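PDB 2EKC: tryptophan synthase alpha chain from Aquifex aeolicus, which probably cleaves indoleglycerol phosphate to indole and glyceraldehyde 3-phosphate, as the alpha subunit of the enzyme that makes tryptophan. Local coordinates for residues Gly2-Lys7 against Pro96-Thr101; Glu16-Ser21 against Thr45-Ile50. All coordinates share one frame; numbering follows the deposited sequence.

Contact 1: Gly2-Lys7 against Pro96-Thr101; sequences GRISDK and PFLLMT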
loop_
_atom_site.group_PDB
_atom_site.type_symbol
_atom_site.label_atom_id
_atom_site.label_comp_id
_atom_site.label_asym_id
_atom_site.label_seq_id
_atom_site.Cartn_x
_atom_site.Cartn_y
_atom_site.Cartn_z
ATOM N N GLY A 2 2.455 9.218 -12.743
ATOM C CA GLY A 2 1.007 9.227 -12.622
ATOM C C GLY A 2 0.385 9.759 -11.346
ATOM O O GLY A 2 0.848 10.740 -10.765
ATOM N N ARG A 3 -0.680 9.092 -10.913
ATOM C CA ARG A 3 -1.417 9.492 -9.719
ATOM C C ARG A 3 -0.569 9.574 -8.455
ATOM O O ARG A 3 -0.833 10.403 -7.589
ATOM C CB ARG A 3 -2.594 8.541 -9.470
ATOM C CG ARG A 3 -3.687 8.562 -10.534
ATOM C CD ARG A 3 -4.960 7.898 -10.004
ATOM N NE ARG A 3 -6.066 7.957 -10.955
ATOM C CZ ARG A 3 -6.211 7.137 -11.992
ATOM N NH1 ARG A 3 -5.317 6.181 -12.215
ATOM N NH2 ARG A 3 -7.254 7.272 -12.805
ATOM N N ILE A 4 0.435 8.711 -8.338
ATOM C CA ILE A 4 1.283 8.722 -7.153
ATOM C C ILE A 4 2.070 10.023 -7.067
ATOM O O ILE A 4 2.034 10.713 -6.049
ATOM C CB ILE A 4 2.263 7.529 -7.154
ATOM C CG1 ILE A 4 1.476 6.217 -7.079
ATOM C CG2 ILE A 4 3.219 7.640 -5.978
ATOM C CD1 ILE A 4 2.330 4.975 -7.170
ATOM N N SER A 5 2.786 10.357 -8.134
ATOM C CA SER A 5 3.556 11.591 -8.149
ATOM C C SER A 5 2.648 12.804 -7.987
ATOM O O SER A 5 2.975 13.722 -7.235
ATOM C CB SER A 5 4.352 11.707 -9.446
ATOM O OG SER A 5 5.465 10.834 -9.410
ATOM N N ASP A 6 1.512 12.812 -8.683
ATOM C CA ASP A 6 0.585 13.936 -8.571
ATOM C C ASP A 6 0.133 14.106 -7.122
ATOM O O ASP A 6 0.090 15.219 -6.600
ATOM C CB ASP A 6 -0.661 13.734 -9.440
ATOM C CG ASP A 6 -0.353 13.698 -10.930
ATOM O OD1 ASP A 6 0.688 14.240 -11.348
ATOM O OD2 ASP A 6 -1.174 13.135 -11.684
ATOM N N LYS A 7 -0.206 12.998 -6.472
ATOM C CA LYS A 7 -0.674 13.058 -5.089
ATOM C C LYS A 7 0.358 13.629 -4.126
ATOM O O LYS A 7 0.033 14.475 -3.294
ATOM C CB LYS A 7 -1.108 11.673 -4.606
ATOM C CG LYS A 7 -1.651 11.668 -3.177
ATOM C CD LYS A 7 -2.861 12.595 -3.018
ATOM C CE LYS A 7 -4.045 12.120 -3.846
ATOM N NZ LYS A 7 -5.233 13.012 -3.695
ATOM N N PRO A 96 -4.426 7.452 -5.716
ATOM C CA PRO A 96 -3.592 6.357 -6.223
ATOM C C PRO A 96 -4.017 5.017 -5.611
ATOM O O PRO A 96 -4.233 4.930 -4.399
ATOM C CB PRO A 96 -2.188 6.754 -5.766
ATOM C CG PRO A 96 -2.253 8.232 -5.697
ATOM C CD PRO A 96 -3.596 8.484 -5.072
ATOM N N PHE A 97 -4.134 3.988 -6.447
ATOM C CA PHE A 97 -4.500 2.646 -5.999
ATOM C C PHE A 97 -3.294 1.723 -6.167
ATOM O O PHE A 97 -2.761 1.584 -7.271
ATOM C CB PHE A 97 -5.651 2.064 -6.836
ATOM C CG PHE A 97 -7.007 2.666 -6.549
ATOM C CD1 PHE A 97 -7.154 3.753 -5.697
ATOM C CD2 PHE A 97 -8.142 2.140 -7.167
ATOM C CE1 PHE A 97 -8.408 4.312 -5.464
ATOM C CE2 PHE A 97 -9.402 2.691 -6.944
ATOM C CZ PHE A 97 -9.535 3.782 -6.089
ATOM N N LEU A 98 -2.875 1.086 -5.079
ATOM C CA LEU A 98 -1.746 0.158 -5.121
ATOM C C LEU A 98 -2.258 -1.240 -4.824
ATOM O O LEU A 98 -2.835 -1.484 -3.757
ATOM C CB LEU A 98 -0.692 0.527 -4.076
ATOM C CG LEU A 98 0.101 1.817 -4.246
ATOM C CD1 LEU A 98 1.066 1.951 -3.081
ATOM C CD2 LEU A 98 0.850 1.800 -5.568
ATOM N N LEU A 99 -2.066 -2.155 -5.766
ATOM C CA LEU A 99 -2.511 -3.524 -5.570
ATOM C C LEU A 99 -1.462 -4.280 -4.771
ATOM O O LEU A 99 -0.288 -4.320 -5.155
ATOM C CB LEU A 99 -2.724 -4.229 -6.915
ATOM C CG LEU A 99 -3.139 -5.702 -6.801
ATOM C CD1 LEU A 99 -4.568 -5.794 -6.270
ATOM C CD2 LEU A 99 -3.028 -6.388 -8.156
ATOM N N MET A 100 -1.887 -4.865 -3.653
ATOM C CA MET A 100 -0.992 -5.643 -2.810
ATOM C C MET A 100 -1.173 -7.099 -3.215
ATOM O O MET A 100 -2.194 -7.716 -2.904
ATOM C CB MET A 100 -1.341 -5.462 -1.328
ATOM C CG MET A 100 -0.319 -6.073 -0.362
ATOM S SD MET A 100 -0.359 -7.888 -0.237
ATOM C CE MET A 100 0.841 -8.345 -1.330
ATOM N N THR A 101 -0.180 -7.642 -3.911
ATOM C CA THR A 101 -0.251 -9.017 -4.373
ATOM C C THR A 101 1.063 -9.763 -4.181
ATOM O O THR A 101 2.152 -9.191 -4.317
ATOM C CB THR A 101 -0.634 -9.081 -5.879
ATOM O OG1 THR A 101 -0.631 -10.444 -6.323
ATOM C CG2 THR A 101 0.363 -8.297 -6.722
#
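Pro96 pushes its ring against the first turn of helix 3-14 and meets Arg3, Ile4 and Lys7 there. It supplies the largest share of the buried surface. The ring touches with its CB, CG and CD edge. Its CG lies 3.2 Å from the backbone O of Arg3, a close approach of a ring carbon to a carbonyl. Arg3 O already accepts the helix bond from Lys7 N, at 2.9 Å. Ile4 comes next in buried area. Its CG1 lies 3.9 Å from Pro96 CB, the two side chains meeting at a slant. CG1 stands anti to the carbonyl carbon (chi1 -64°), and the extended branch carries CD1 on to Leu98 CD2, also at 3.9 Å. There the two side chains cross at about a right angle. Arg3 touches the proline through CB, 3.8 Å from Pro96 CG, while its guanidinium end leads off to Pro93 O and to a salt bridge with Asp124. Lys7 lays CB on Pro96 CG and, bent at chi2 and chi3, brings CE to 3.9 Å from Pro96 CD. Its NZ pairs with Glu10. With an alanine at Pro96, CG and CD would be gone, and Arg3 CB and the Lys7 chain would probably lose the carbons they pack on, opening a gap under the helix turn. Leu98 continues inward on strand 97-100, near Glu49, a predicted active-site residue. The arrangement is that of a TIM barrel whose N-terminal helix packs across the start of a barrel strand.

Contact 2: Glu16-Ser21 against Thr45-Ile50; sequences EKALVS and TDILEI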
loop_
_atom_site.group_PDB
_atom_site.type_symbol
_atom_site.label_atom_id
_atom_site.label_comp_id
_atom_site.label_asym_id
_atom_site.label_seq_id
_atom_site.Cartn_x
_atom_site.Cartn_y
_atom_site.Cartn_z
ATOM N N GLU A 16 1.128 18.424 3.910
ATOM C CA GLU A 16 0.655 17.198 4.537
ATOM C C GLU A 16 1.508 15.985 4.179
ATOM O O GLU A 16 2.227 15.980 3.175
ATOM C CB GLU A 16 -0.779 16.909 4.096
ATOM C CG GLU A 16 -1.821 17.887 4.587
ATOM C CD GLU A 16 -3.217 17.472 4.176
ATOM O OE1 GLU A 16 -3.426 16.263 3.932
ATOM O OE2 GLU A 16 -4.108 18.343 4.107
ATOM N N LYS A 17 1.422 14.962 5.021
ATOM C CA LYS A 17 2.114 13.706 4.780
ATOM C C LYS A 17 0.983 12.789 4.327
ATOM O O LYS A 17 -0.178 13.004 4.693
ATOM C CB LYS A 17 2.746 13.159 6.061
ATOM C CG LYS A 17 3.680 14.131 6.762
ATOM C CD LYS A 17 4.740 14.680 5.827
ATOM C CE LYS A 17 5.653 15.648 6.564
ATOM N NZ LYS A 17 6.596 16.328 5.641
ATOM N N ALA A 18 1.309 11.777 3.537
ATOM C CA ALA A 18 0.290 10.870 3.029
ATOM C C ALA A 18 -0.131 9.790 4.012
ATOM O O ALA A 18 0.679 9.288 4.787
ATOM C CB ALA A 18 0.782 10.212 1.743
ATOM N N LEU A 19 -1.417 9.454 3.986
ATOM C CA LEU A 19 -1.932 8.370 4.809
ATOM C C LEU A 19 -2.243 7.271 3.802
ATOM O O LEU A 19 -3.057 7.465 2.894
ATOM C CB LEU A 19 -3.220 8.752 5.541
ATOM C CG LEU A 19 -3.926 7.530 6.157
ATOM C CD1 LEU A 19 -2.972 6.793 7.095
ATOM C CD2 LEU A 19 -5.177 7.958 6.902
ATOM N N VAL A 20 -1.566 6.138 3.942
ATOM C CA VAL A 20 -1.776 5.001 3.053
ATOM C C VAL A 20 -2.583 3.978 3.845
ATOM O O VAL A 20 -2.105 3.470 4.857
ATOM C CB VAL A 20 -0.425 4.382 2.636
ATOM C CG1 VAL A 20 -0.649 3.206 1.713
ATOM C CG2 VAL A 20 0.436 5.432 1.958
ATOM N N SER A 21 -3.804 3.691 3.400
ATOM C CA SER A 21 -4.666 2.740 4.097
ATOM C C SER A 21 -4.720 1.403 3.377
ATOM O O SER A 21 -4.901 1.338 2.157
ATOM C CB SER A 21 -6.079 3.309 4.242
ATOM O OG SER A 21 -6.046 4.532 4.954
ATOM N N THR A 45 -7.949 9.209 3.361
ATOM C CA THR A 45 -6.904 8.333 2.836
ATOM C C THR A 45 -6.352 8.946 1.543
ATOM O O THR A 45 -7.110 9.322 0.651
ATOM C CB THR A 45 -7.465 6.913 2.561
ATOM O OG1 THR A 45 -7.739 6.263 3.811
ATOM C CG2 THR A 45 -6.476 6.081 1.768
ATOM N N ASP A 46 -5.029 9.050 1.451
ATOM C CA ASP A 46 -4.380 9.631 0.275
ATOM C C ASP A 46 -3.971 8.598 -0.764
ATOM O O ASP A 46 -3.983 8.872 -1.964
ATOM C CB ASP A 46 -3.151 10.419 0.709
ATOM C CG ASP A 46 -3.505 11.556 1.641
ATOM O OD1 ASP A 46 -4.205 12.481 1.182
ATOM O OD2 ASP A 46 -3.100 11.518 2.827
ATOM N N ILE A 47 -3.592 7.418 -0.292
ATOM C CA ILE A 47 -3.169 6.333 -1.170
ATOM C C ILE A 47 -3.780 5.055 -0.629
ATOM O O ILE A 47 -3.684 4.768 0.567
ATOM C CB ILE A 47 -1.632 6.190 -1.184
ATOM C CG1 ILE A 47 -0.999 7.449 -1.779
ATOM C CG2 ILE A 47 -1.226 4.948 -1.990
ATOM C CD1 ILE A 47 0.515 7.475 -1.676
ATOM N N LEU A 48 -4.404 4.285 -1.509
ATOM C CA LEU A 48 -5.052 3.053 -1.097
ATOM C C LEU A 48 -4.263 1.803 -1.454
ATOM O O LEU A 48 -3.731 1.696 -2.557
ATOM C CB LEU A 48 -6.439 2.973 -1.743
ATOM C CG LEU A 48 -7.354 1.833 -1.304
ATOM C CD1 LEU A 48 -7.734 2.040 0.159
ATOM C CD2 LEU A 48 -8.598 1.797 -2.180
ATOM N N GLU A 49 -4.162 0.870 -0.508
ATOM C CA GLU A 49 -3.500 -0.401 -0.773
ATOM C C GLU A 49 -4.640 -1.417 -0.770
ATOM O O GLU A 49 -5.337 -1.581 0.239
ATOM C CB GLU A 49 -2.490 -0.776 0.311
ATOM C CG GLU A 49 -1.349 0.199 0.505
ATOM C CD GLU A 49 -0.231 -0.402 1.344
ATOM O OE1 GLU A 49 -0.539 -1.198 2.255
ATOM O OE2 GLU A 49 0.949 -0.075 1.095
ATOM N N ILE A 50 -4.827 -2.086 -1.899
ATOM C CA ILE A 50 -5.894 -3.068 -2.059
ATOM C C ILE A 50 -5.357 -4.483 -1.892
ATOM O O ILE A 50 -4.545 -4.938 -2.697
ATOM C CB ILE A 50 -6.537 -2.923 -3.461
ATOM C CG1 ILE A 50 -7.020 -1.479 -3.658
ATOM C CG2 ILE A 50 -7.687 -3.910 -3.616
ATOM C CD1 ILE A 50 -7.658 -1.194 -5.037
#
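Ser21 and Thr45 join their hydroxyls, with Ser21 OG donating to Thr45 OG1 over 2.7 Å. Ser21 has the most surface buried here. Its OG stands anti to its own carbonyl carbon (chi1 -59°), which turns it to Thr45. The backbone bonds run beside this pair. Leu19 O takes two donors, Asp46 N at 2.9 Å and Ile47 N at 3.2 Å; the first lies in the carbonyl plane, the second is tilted from it. Where the pairing begins, Asp46 takes the place of a backbone acceptor. Asp46 OD2 receives Leu19 N at 2.9 Å on the anti lone pair. Ser21 N then bonds to Ile47 O, and Glu49 N to Ser21 O at 2.8 Å, the straightest of the set at 168°. Val20 and Ile47 pair in register, as do Ser21 and Leu48. These are the parallel neighbours of a beta-alpha-beta unit, strand 18-24, helix 30-42 and strand 47-51, the first two strands of the TIM barrel. On the Val20 face, Val20 CG2 packs on Ile47 CB at 3.8 Å, the side chains crossing at a slant. Val20 CG1 lies close to Glu49 CG, at 3.3 Å, and these two side chains meet at about a right angle. The valine methyl thus lies across the stem of Glu49, a predicted proton acceptor. Further out, Val232 of strand 230-233 touches both side chains. Thr45 OG1 is also bonded to Val40 O. Lys257 forms a salt bridge to Asp46 OD2 and another to Glu16 OE1. It also bonds to Lys17 O. Its charge probably eases the nearness of the two acids. Leu11 of helix 3-14 touches the side chains of Glu16, Ala18 and Asp46.

Both contacts are buried, and their centres lie about 9 Å apart. Contact 2 holds two neighbouring barrel strands together, mostly by backbone bonds, with Ser21, Thr45 and Asp46 adding side-chain bonds. Contact 1 sets a helix on a strand and is mainly apolar across the interface, its charged ends bound elsewhere. It buries about half as much surface. Strand 97-100 follows 47-51 in the sheet, so the two contacts are directly joined. Leu98 N lies 2.7 Å from Leu48 O, and Leu98 O is 2.8 Å from Ile50 N, both probable hydrogen bonds. Helix 3-14 supplies one side of contact 1, precedes strand 18-24 in the chain, and covers part of contact 2 through Leu11.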